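Local structure of cellulose 1,4-beta-cellobiosidase (Thermobifida fusca, 4JJJ) at residues S33-I38 with E616-W621; S101-I106 with D269-K274. The protein probably hydrolyses cellulose to cellobiose, this chain being the family 48 glycoside hydrolase catalytic part of a longer protein that also has a family 2 carbohydrate-binding module. The protein carries 1 engineered substitution. One frame throughout, in Å; residues are numbered along the deposited sequence.

Interaction 1: residues S33-I38 with E616-W621; sequences SVETMI and ERHRFW. With ZN (zinc ion), chain Y; GLC (alpha-D-glucopyranose), chain C; BGC (beta-D-glucopyranose), chain B; BGC (beta-D-glucopyranose), chain D.
Glu35 grips His618 at two points. From CB, which points toward 616-621, Glu35 CG stands anti to the carbonyl carbon (chi1 -58°), and the bend at chi2 brings the carboxylate over the backbone of Arg617. Glu35 OE1 lies 3.4 Å from Arg617 CA and accepts a nearly straight bond from His618 N at 2.8 Å. Glu35 OE2 uses its syn lone pair for His618 ND1, also at 2.8 Å and in the imidazole plane, which fixes the ring's rotation; Asp537 takes NE2. Val34 N binds His618 O at 3.0 Å, beside the single Ser33-Arg619 bridge. Arg617 NH2 reaches Met37 O at 3.0 Å, a water joins that oxygen to NE, NH1 is salt-bridged to Glu545, and Ile38 CG1 lies over the centre of the guanidinium face. Ile38 CD1 meets Arg619 NE obliquely at 3.7 Å; NH2 of Arg619 is salt-bridged to Glu40 and the same Glu545, and one guanidinium face carries C6 of a bound glucose. Trp621 NE1 donates to O2 of the next sugar, so both line the glycan site. The 33-38 loop, between strands 27-30 and 47-49, meets the chain entering helix 620-637, with Arg619 at its N-cap and Phe620 packed on helix 50-67.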
loop_
_atom_site.group_PDB
_atom_site.type_symbol
_atom_site.label_atom_id
_atom_site.label_comp_id
_atom_site.label_asym_id
_atom_site.label_seq_id
_atom_site.Cartn_x
_atom_site.Cartn_y
_atom_site.Cartn_z
ATOM N N SER A 33 8.502 8.138 8.544
ATOM C CA SER A 33 8.194 9.239 9.499
ATOM C C SER A 33 9.442 9.841 10.058
ATOM O O SER A 33 10.506 9.251 10.081
ATOM C CB SER A 33 7.287 8.750 10.652
ATOM O OG SER A 33 7.885 7.666 11.296
ATOM N N VAL A 34 9.298 11.057 10.573
ATOM C CA VAL A 34 10.412 11.726 11.217
ATOM C C VAL A 34 10.870 10.949 12.461
ATOM O O VAL A 34 12.108 10.667 12.628
ATOM C CB VAL A 34 10.049 13.189 11.572
ATOM C CG1 VAL A 34 11.121 13.773 12.464
ATOM C CG2 VAL A 34 9.871 14.052 10.357
ATOM N N GLU A 35 9.905 10.513 13.239
ATOM C CA GLU A 35 10.111 9.755 14.461
ATOM C C GLU A 35 10.461 8.323 14.086
ATOM O O GLU A 35 9.888 7.780 13.153
ATOM C CB GLU A 35 8.861 9.836 15.403
ATOM C CG GLU A 35 8.432 11.214 15.828
ATOM C CD GLU A 35 7.688 11.991 14.724
ATOM O OE1 GLU A 35 7.131 11.346 13.792
ATOM O OE2 GLU A 35 7.681 13.247 14.905
ATOM N N THR A 36 11.375 7.689 14.842
ATOM C CA THR A 36 11.824 6.375 14.552
ATOM C C THR A 36 10.990 5.250 15.123
ATOM O O THR A 36 10.905 4.208 14.528
ATOM C CB THR A 36 13.281 6.219 14.945
ATOM O OG1 THR A 36 13.439 6.681 16.308
ATOM C CG2 THR A 36 14.182 6.935 13.967
ATOM N N MET A 37 10.391 5.463 16.299
ATOM C CA MET A 37 9.633 4.352 17.000
ATOM C C MET A 37 8.172 4.376 16.595
ATOM O O MET A 37 7.356 5.123 17.183
ATOM C CB MET A 37 9.812 4.368 18.501
ATOM C CG MET A 37 9.151 3.155 19.212
ATOM S SD MET A 37 9.743 2.897 20.895
ATOM C CE MET A 37 8.752 1.507 21.351
ATOM N N ILE A 38 7.862 3.514 15.633
ATOM C CA ILE A 38 6.562 3.458 15.056
ATOM C C ILE A 38 6.412 2.092 14.422
ATOM O O ILE A 38 7.279 1.640 13.678
ATOM C CB ILE A 38 6.341 4.624 14.009
ATOM C CG1 ILE A 38 4.912 4.560 13.409
ATOM C CG2 ILE A 38 7.393 4.641 12.948
ATOM C CD1 ILE A 38 4.563 5.879 12.767
ATOM N N GLU A 616 3.258 13.054 19.099
ATOM C CA GLU A 616 2.754 13.879 18.021
ATOM C C GLU A 616 3.625 13.521 16.806
ATOM O O GLU A 616 4.777 14.015 16.692
ATOM C CB GLU A 616 2.749 15.364 18.332
ATOM C CG GLU A 616 1.768 15.699 19.452
ATOM C CD GLU A 616 1.224 17.058 19.504
ATOM O OE1 GLU A 616 1.445 17.821 18.560
ATOM O OE2 GLU A 616 0.442 17.270 20.480
ATOM N N ARG A 617 3.140 12.606 15.931
ATOM C CA ARG A 617 3.968 12.027 14.904
ATOM C C ARG A 617 3.838 12.804 13.553
ATOM O O ARG A 617 2.763 13.361 13.245
ATOM C CB ARG A 617 3.559 10.551 14.654
ATOM C CG ARG A 617 4.051 9.648 15.775
ATOM C CD ARG A 617 3.304 8.391 15.817
ATOM N NE ARG A 617 4.041 7.350 16.557
ATOM C CZ ARG A 617 3.605 6.088 16.651
ATOM N NH1 ARG A 617 2.380 5.746 16.250
ATOM N NH2 ARG A 617 4.390 5.161 17.213
ATOM N N HIS A 618 4.904 12.747 12.800
ATOM C CA HIS A 618 5.029 13.403 11.466
ATOM C C HIS A 618 5.344 12.278 10.481
ATOM O O HIS A 618 6.477 12.042 10.056
ATOM C CB HIS A 618 6.104 14.455 11.555
ATOM C CG HIS A 618 5.778 15.486 12.579
ATOM N ND1 HIS A 618 6.172 15.311 13.871
ATOM C CD2 HIS A 618 5.082 16.665 12.572
ATOM C CE1 HIS A 618 5.736 16.303 14.624
ATOM N NE2 HIS A 618 5.112 17.163 13.850
ATOM N N ARG A 619 4.302 11.559 10.014
ATOM C CA ARG A 619 4.347 10.554 8.956
ATOM C C ARG A 619 4.465 11.285 7.636
ATOM O O ARG A 619 3.710 12.183 7.371
ATOM C CB ARG A 619 3.113 9.688 8.942
ATOM C CG ARG A 619 2.984 8.809 10.218
ATOM C CD ARG A 619 1.590 8.116 10.148
ATOM N NE ARG A 619 1.400 7.229 11.299
ATOM C CZ ARG A 619 0.940 7.599 12.475
ATOM N NH1 ARG A 619 0.626 8.846 12.723
ATOM N NH2 ARG A 619 0.795 6.669 13.402
ATOM N N PHE A 620 5.411 10.866 6.848
ATOM C CA PHE A 620 5.631 11.545 5.530
ATOM C C PHE A 620 4.360 11.668 4.689
ATOM O O PHE A 620 3.990 12.744 4.210
ATOM C CB PHE A 620 6.733 10.883 4.771
ATOM C CG PHE A 620 7.098 11.586 3.478
ATOM C CD1 PHE A 620 7.851 12.780 3.500
ATOM C CD2 PHE A 620 6.670 11.143 2.228
ATOM C CE1 PHE A 620 8.192 13.462 2.347
ATOM C CE2 PHE A 620 6.997 11.843 1.077
ATOM C CZ PHE A 620 7.755 13.005 1.126
ATOM N N TRP A 621 3.691 10.554 4.515
ATOM C CA TRP A 621 2.511 10.502 3.670
ATOM C C TRP A 621 1.480 11.445 4.235
ATOM O O TRP A 621 0.792 12.091 3.490
ATOM C CB TRP A 621 2.016 9.107 3.504
ATOM C CG TRP A 621 1.234 8.438 4.641
ATOM C CD1 TRP A 621 1.685 7.513 5.497
ATOM C CD2 TRP A 621 -0.165 8.662 5.038
ATOM N NE1 TRP A 621 0.711 7.116 6.343
ATOM C CE2 TRP A 621 -0.452 7.775 6.065
ATOM C CE3 TRP A 621 -1.207 9.446 4.515
ATOM C CZ2 TRP A 621 -1.692 7.666 6.633
ATOM C CZ3 TRP A 621 -2.427 9.342 5.054
ATOM C CH2 TRP A 621 -2.686 8.454 6.134
HETATM ZN ZN ZN Y . -0.553 18.871 20.101
HETATM C C1 GLC C . -3.334 4.386 12.843
HETATM C C2 GLC C . -3.717 3.175 12.093
HETATM C C3 GLC C . -2.562 2.726 11.160
HETATM C C4 GLC C . -2.145 3.869 10.228
HETATM C C5 GLC C . -1.872 5.082 11.121
HETATM C C6 GLC C . -1.546 6.358 10.401
HETATM O O1 GLC C . -2.262 3.945 13.578
HETATM O O2 GLC C . -3.881 2.048 13.060
HETATM O O3 GLC C . -2.896 1.543 10.453
HETATM O O4 GLC C . -0.909 3.527 9.566
HETATM O O5 GLC C . -3.028 5.392 11.901
HETATM O O6 GLC C . -2.649 6.735 9.654
HETATM C C2 BGC B . -4.049 3.015 11.728
HETATM C C3 BGC B . -2.872 2.596 10.856
HETATM C C4 BGC B . -2.235 3.825 10.173
HETATM C C5 BGC B . -1.988 5.035 11.094
HETATM C C6 BGC B . -1.680 6.326 10.332
HETATM C C1 BGC B . -3.679 4.173 12.624
HETATM O O1 BGC B . -4.895 4.539 13.355
HETATM O O2 BGC B . -4.392 1.805 12.483
HETATM O O3 BGC B . -3.281 1.645 9.867
HETATM O O4 BGC B . -0.982 3.507 9.565
HETATM O O5 BGC B . -3.152 5.297 11.879
HETATM O O6 BGC B . -2.761 6.776 9.555
HETATM C C2 BGC D . 0.401 3.474 7.653
HETATM C C3 BGC D . 0.456 3.345 6.132
HETATM C C4 BGC D . -0.413 2.143 5.661
HETATM C C5 BGC D . -1.818 2.147 6.314
HETATM C C6 BGC D . -2.564 0.877 5.978
HETATM C C1 BGC D . -1.026 3.510 8.165
HETATM O O2 BGC D . 1.033 4.683 8.053
HETATM O O3 BGC D . 1.849 3.197 5.761
HETATM O O4 BGC D . -0.511 2.194 4.223
HETATM O O5 BGC D . -1.651 2.288 7.730
HETATM O O6 BGC D . -1.841 -0.263 6.400
HETATM O O HOH W 1 6.695 7.757 17.436
HETATM O O HOH W 2 -1.670 18.882 18.405
HETATM O O HOH W 3 0.275 20.709 20.391
HETATM O O HOH W 4 -1.771 18.864 21.614
#

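Interaction 2: residues S101-I106 with D269-K274; sequences SPATYI and DKYFKK. With BGC (beta-D-glucopyranose), chain E; BGC (beta-D-glucopyranose), chain F; BGC (beta-D-glucopyranose), chain G.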
loop_
_atom_site.group_PDB
_atom_site.type_symbol
_atom_site.label_atom_id
_atom_site.label_comp_id
_atom_site.label_asym_id
_atom_site.label_seq_id
_atom_site.Cartn_x
_atom_site.Cartn_y
_atom_site.Cartn_z
ATOM N N SER A 101 5.390 -21.325 -17.187
ATOM C CA SER A 101 5.438 -21.959 -15.887
ATOM C C SER A 101 5.938 -20.888 -14.891
ATOM O O SER A 101 7.133 -20.765 -14.561
ATOM C CB SER A 101 6.375 -23.163 -15.919
ATOM O OG SER A 101 6.216 -23.911 -14.753
ATOM N N PRO A 102 5.002 -20.023 -14.512
ATOM C CA PRO A 102 5.404 -18.847 -13.743
ATOM C C PRO A 102 5.905 -19.022 -12.379
ATOM O O PRO A 102 6.734 -18.207 -11.936
ATOM C CB PRO A 102 4.132 -17.979 -13.715
ATOM C CG PRO A 102 3.190 -18.556 -14.683
ATOM C CD PRO A 102 3.578 -20.018 -14.880
ATOM N N ALA A 103 5.452 -20.065 -11.690
ATOM C CA ALA A 103 5.717 -20.241 -10.285
ATOM C C ALA A 103 5.279 -21.639 -9.919
ATOM O O ALA A 103 4.449 -22.239 -10.625
ATOM C CB ALA A 103 4.965 -19.203 -9.457
ATOM N N THR A 104 5.766 -22.128 -8.783
ATOM C CA THR A 104 5.250 -23.326 -8.142
ATOM C C THR A 104 4.336 -22.962 -7.016
ATOM O O THR A 104 4.690 -22.143 -6.161
ATOM C CB THR A 104 6.427 -24.248 -7.622
ATOM O OG1 THR A 104 7.291 -24.566 -8.749
ATOM C CG2 THR A 104 5.814 -25.546 -7.021
ATOM N N TYR A 105 3.147 -23.562 -6.965
ATOM C CA TYR A 105 2.266 -23.296 -5.872
ATOM C C TYR A 105 2.812 -23.634 -4.483
ATOM O O TYR A 105 3.402 -24.711 -4.278
ATOM C CB TYR A 105 0.983 -24.082 -6.074
ATOM C CG TYR A 105 -0.050 -23.967 -4.990
ATOM C CD1 TYR A 105 -0.888 -22.876 -4.888
ATOM C CD2 TYR A 105 -0.270 -24.983 -4.068
ATOM C CE1 TYR A 105 -1.811 -22.761 -3.883
ATOM C CE2 TYR A 105 -1.222 -24.914 -3.095
ATOM C CZ TYR A 105 -2.053 -23.849 -2.982
ATOM O OH TYR A 105 -3.038 -23.824 -2.031
ATOM N N ILE A 106 2.590 -22.712 -3.544
ATOM C CA ILE A 106 2.817 -22.968 -2.125
ATOM C C ILE A 106 1.541 -22.518 -1.430
ATOM O O ILE A 106 1.105 -21.357 -1.635
ATOM C CB ILE A 106 4.033 -22.164 -1.595
ATOM C CG1 ILE A 106 5.349 -22.623 -2.218
ATOM C CG2 ILE A 106 4.079 -22.236 -0.099
ATOM C CD1 ILE A 106 6.499 -21.672 -2.026
ATOM N N ASP A 269 -4.784 -13.485 -10.768
ATOM C CA ASP A 269 -4.717 -14.443 -9.658
ATOM C C ASP A 269 -3.231 -14.744 -9.313
ATOM O O ASP A 269 -2.383 -14.783 -10.201
ATOM C CB ASP A 269 -5.427 -15.745 -10.087
ATOM C CG ASP A 269 -5.443 -16.782 -8.992
ATOM O OD1 ASP A 269 -6.341 -16.690 -8.116
ATOM O OD2 ASP A 269 -4.572 -17.668 -9.036
ATOM N N LYS A 270 -2.971 -15.049 -8.042
ATOM C CA LYS A 270 -1.638 -15.273 -7.591
ATOM C C LYS A 270 -0.895 -16.252 -8.503
ATOM O O LYS A 270 0.251 -16.024 -8.855
ATOM C CB LYS A 270 -1.653 -15.748 -6.185
ATOM C CG LYS A 270 -0.342 -15.834 -5.468
ATOM C CD LYS A 270 -0.431 -16.403 -4.038
ATOM C CE LYS A 270 0.933 -16.504 -3.388
ATOM N NZ LYS A 270 0.783 -17.003 -2.011
ATOM N N TYR A 271 -1.530 -17.412 -8.739
ATOM C CA TYR A 271 -0.909 -18.435 -9.538
ATOM C C TYR A 271 -1.587 -18.584 -10.906
ATOM O O TYR A 271 -1.562 -19.673 -11.542
ATOM C CB TYR A 271 -0.882 -19.766 -8.779
ATOM C CG TYR A 271 0.068 -19.747 -7.624
ATOM C CD1 TYR A 271 1.423 -19.806 -7.841
ATOM C CD2 TYR A 271 -0.436 -19.618 -6.290
ATOM C CE1 TYR A 271 2.331 -19.726 -6.740
ATOM C CE2 TYR A 271 0.451 -19.537 -5.211
ATOM C CZ TYR A 271 1.824 -19.583 -5.485
ATOM O OH TYR A 271 2.661 -19.536 -4.345
ATOM N N PHE A 272 -2.082 -17.488 -11.437
ATOM C CA PHE A 272 -2.689 -17.390 -12.727
ATOM C C PHE A 272 -3.783 -18.473 -12.917
ATOM O O PHE A 272 -3.927 -18.970 -14.013
ATOM C CB PHE A 272 -1.609 -17.425 -13.837
ATOM C CG PHE A 272 -0.680 -16.223 -13.804
ATOM C CD1 PHE A 272 -1.055 -15.031 -14.413
ATOM C CD2 PHE A 272 0.557 -16.294 -13.121
ATOM C CE1 PHE A 272 -0.201 -13.939 -14.249
ATOM C CE2 PHE A 272 1.402 -15.201 -13.017
ATOM C CZ PHE A 272 0.978 -14.001 -13.557
ATOM N N LYS A 273 -4.485 -18.785 -11.856
ATOM C CA LYS A 273 -5.679 -19.644 -12.009
ATOM C C LYS A 273 -6.758 -18.930 -12.713
ATOM O O LYS A 273 -6.951 -17.706 -12.624
ATOM C CB LYS A 273 -6.231 -20.010 -10.691
ATOM C CG LYS A 273 -5.367 -20.801 -9.774
ATOM C CD LYS A 273 -5.171 -22.218 -10.133
ATOM C CE LYS A 273 -5.010 -23.094 -8.878
ATOM N NZ LYS A 273 -4.834 -24.483 -9.410
ATOM N N LYS A 274 -7.616 -19.696 -13.374
ATOM C CA LYS A 274 -8.789 -19.091 -13.925
ATOM C C LYS A 274 -9.636 -18.476 -12.813
ATOM O O LYS A 274 -9.875 -19.076 -11.738
ATOM C CB LYS A 274 -9.637 -20.167 -14.573
ATOM C CG LYS A 274 -10.935 -19.709 -15.243
ATOM C CD LYS A 274 -11.590 -20.946 -15.908
ATOM C CE LYS A 274 -12.872 -20.596 -16.628
ATOM N NZ LYS A 274 -12.641 -19.921 -17.939
HETATM C C2 BGC E . 8.380 -17.781 -2.286
HETATM C C3 BGC E . 9.161 -18.318 -3.478
HETATM C C4 BGC E . 8.196 -19.014 -4.474
HETATM C C5 BGC E . 7.067 -18.044 -4.831
HETATM C C6 BGC E . 5.962 -18.732 -5.702
HETATM C C1 BGC E . 7.304 -16.823 -2.793
HETATM O O2 BGC E . 9.305 -17.079 -1.479
HETATM O O3 BGC E . 10.126 -19.267 -2.968
HETATM O O4 BGC E . 8.863 -19.309 -5.701
HETATM O O5 BGC E . 6.435 -17.612 -3.620
HETATM O O6 BGC E . 5.276 -19.763 -4.993
HETATM C C2 BGC F . 3.556 -14.372 -1.148
HETATM C C3 BGC F . 4.418 -15.604 -1.330
HETATM C C4 BGC F . 5.801 -15.271 -1.860
HETATM C C5 BGC F . 6.443 -14.156 -1.077
HETATM C C6 BGC F . 7.715 -13.622 -1.620
HETATM C C1 BGC F . 4.340 -13.333 -0.309
HETATM O O2 BGC F . 2.291 -14.653 -0.561
HETATM O O3 BGC F . 3.755 -16.535 -2.227
HETATM O O4 BGC F . 6.583 -16.500 -1.680
HETATM O O5 BGC F . 5.544 -13.008 -0.985
HETATM O O6 BGC F . 8.298 -12.659 -0.761
HETATM C C2 BGC G . 9.588 -20.839 -7.314
HETATM C C3 BGC G . 10.214 -22.222 -7.597
HETATM C C4 BGC G . 11.446 -22.426 -6.703
HETATM C C5 BGC G . 11.115 -22.120 -5.219
HETATM C C6 BGC G . 12.210 -22.286 -4.161
HETATM C C1 BGC G . 9.355 -20.663 -5.836
HETATM O O2 BGC G . 8.418 -20.786 -8.058
HETATM O O3 BGC G . 10.635 -22.299 -8.989
HETATM O O4 BGC G . 11.697 -23.898 -6.640
HETATM O O5 BGC G . 10.642 -20.726 -5.173
HETATM O O6 BGC G . 11.778 -22.834 -2.913
HETATM O O HOH W 5 -1.115 -19.632 -2.103
HETATM O O HOH W 6 2.206 -19.053 -0.619
#
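Tyr271 is the bump of this contact, projecting from a type I beta turn (Asp269 to Phe272) in the (alpha/alpha)6 fold of family 48 into a hollow formed by Ala103, Thr104, Tyr105 and Ile106. Tyr105 CA sits over one face of its ring, 3.9 Å from the centroid, in a CH-pi contact. The Tyr105 ring presents its edge to the Tyr271 face in an offset edge-to-face pair, with planes at 68° and CD1 3.6 Å from Tyr271 CD2. Ala103 CB meets the edge of the Tyr271 ring at CE1. Beside this, Pro102 CG meets Phe272 CD2 obliquely at 3.8 Å. Asp269 OD2 accepts from Tyr271 N, an Asx turn, and from Lys273 N on the opposite face of the carboxylate. The extended Lys270 chain carries NZ to O2 of one glucose and to Glu108, while two waters link NZ to Ile106 O. Tyr271 OH donates to O6 of the glucose linked to it at 2.7 Å and accepts from Ile106 N at 3.3 Å. An alanine in place of Tyr271 would probably open a gap beside Tyr105 and leave Ile106 N and the sugar's O6 without this hydroxyl. That O6 itself donates to Thr104 O at 2.7 Å.

The two contacts lie on opposite sides of the chain's centre, about 37 Å apart between their own centres, and share no segment. Both are largely buried, neither is a surface contact, and both line bound glycan, each at a different pocket. Interaction 1 brings an early loop to the start of the last helix, whereas interaction 2 joins two loops of the intervening chain. Their chemistry differs: 33-38 with 616-621 depends on a carboxylate, an imidazole and two arginines balanced by acids, and also carries a zinc ligand, Glu616; 101-106 with 269-274 depends mainly on aromatic and apolar shape. In interaction 1 only the 616-621 side bonds sugar, but in interaction 2 both segments do.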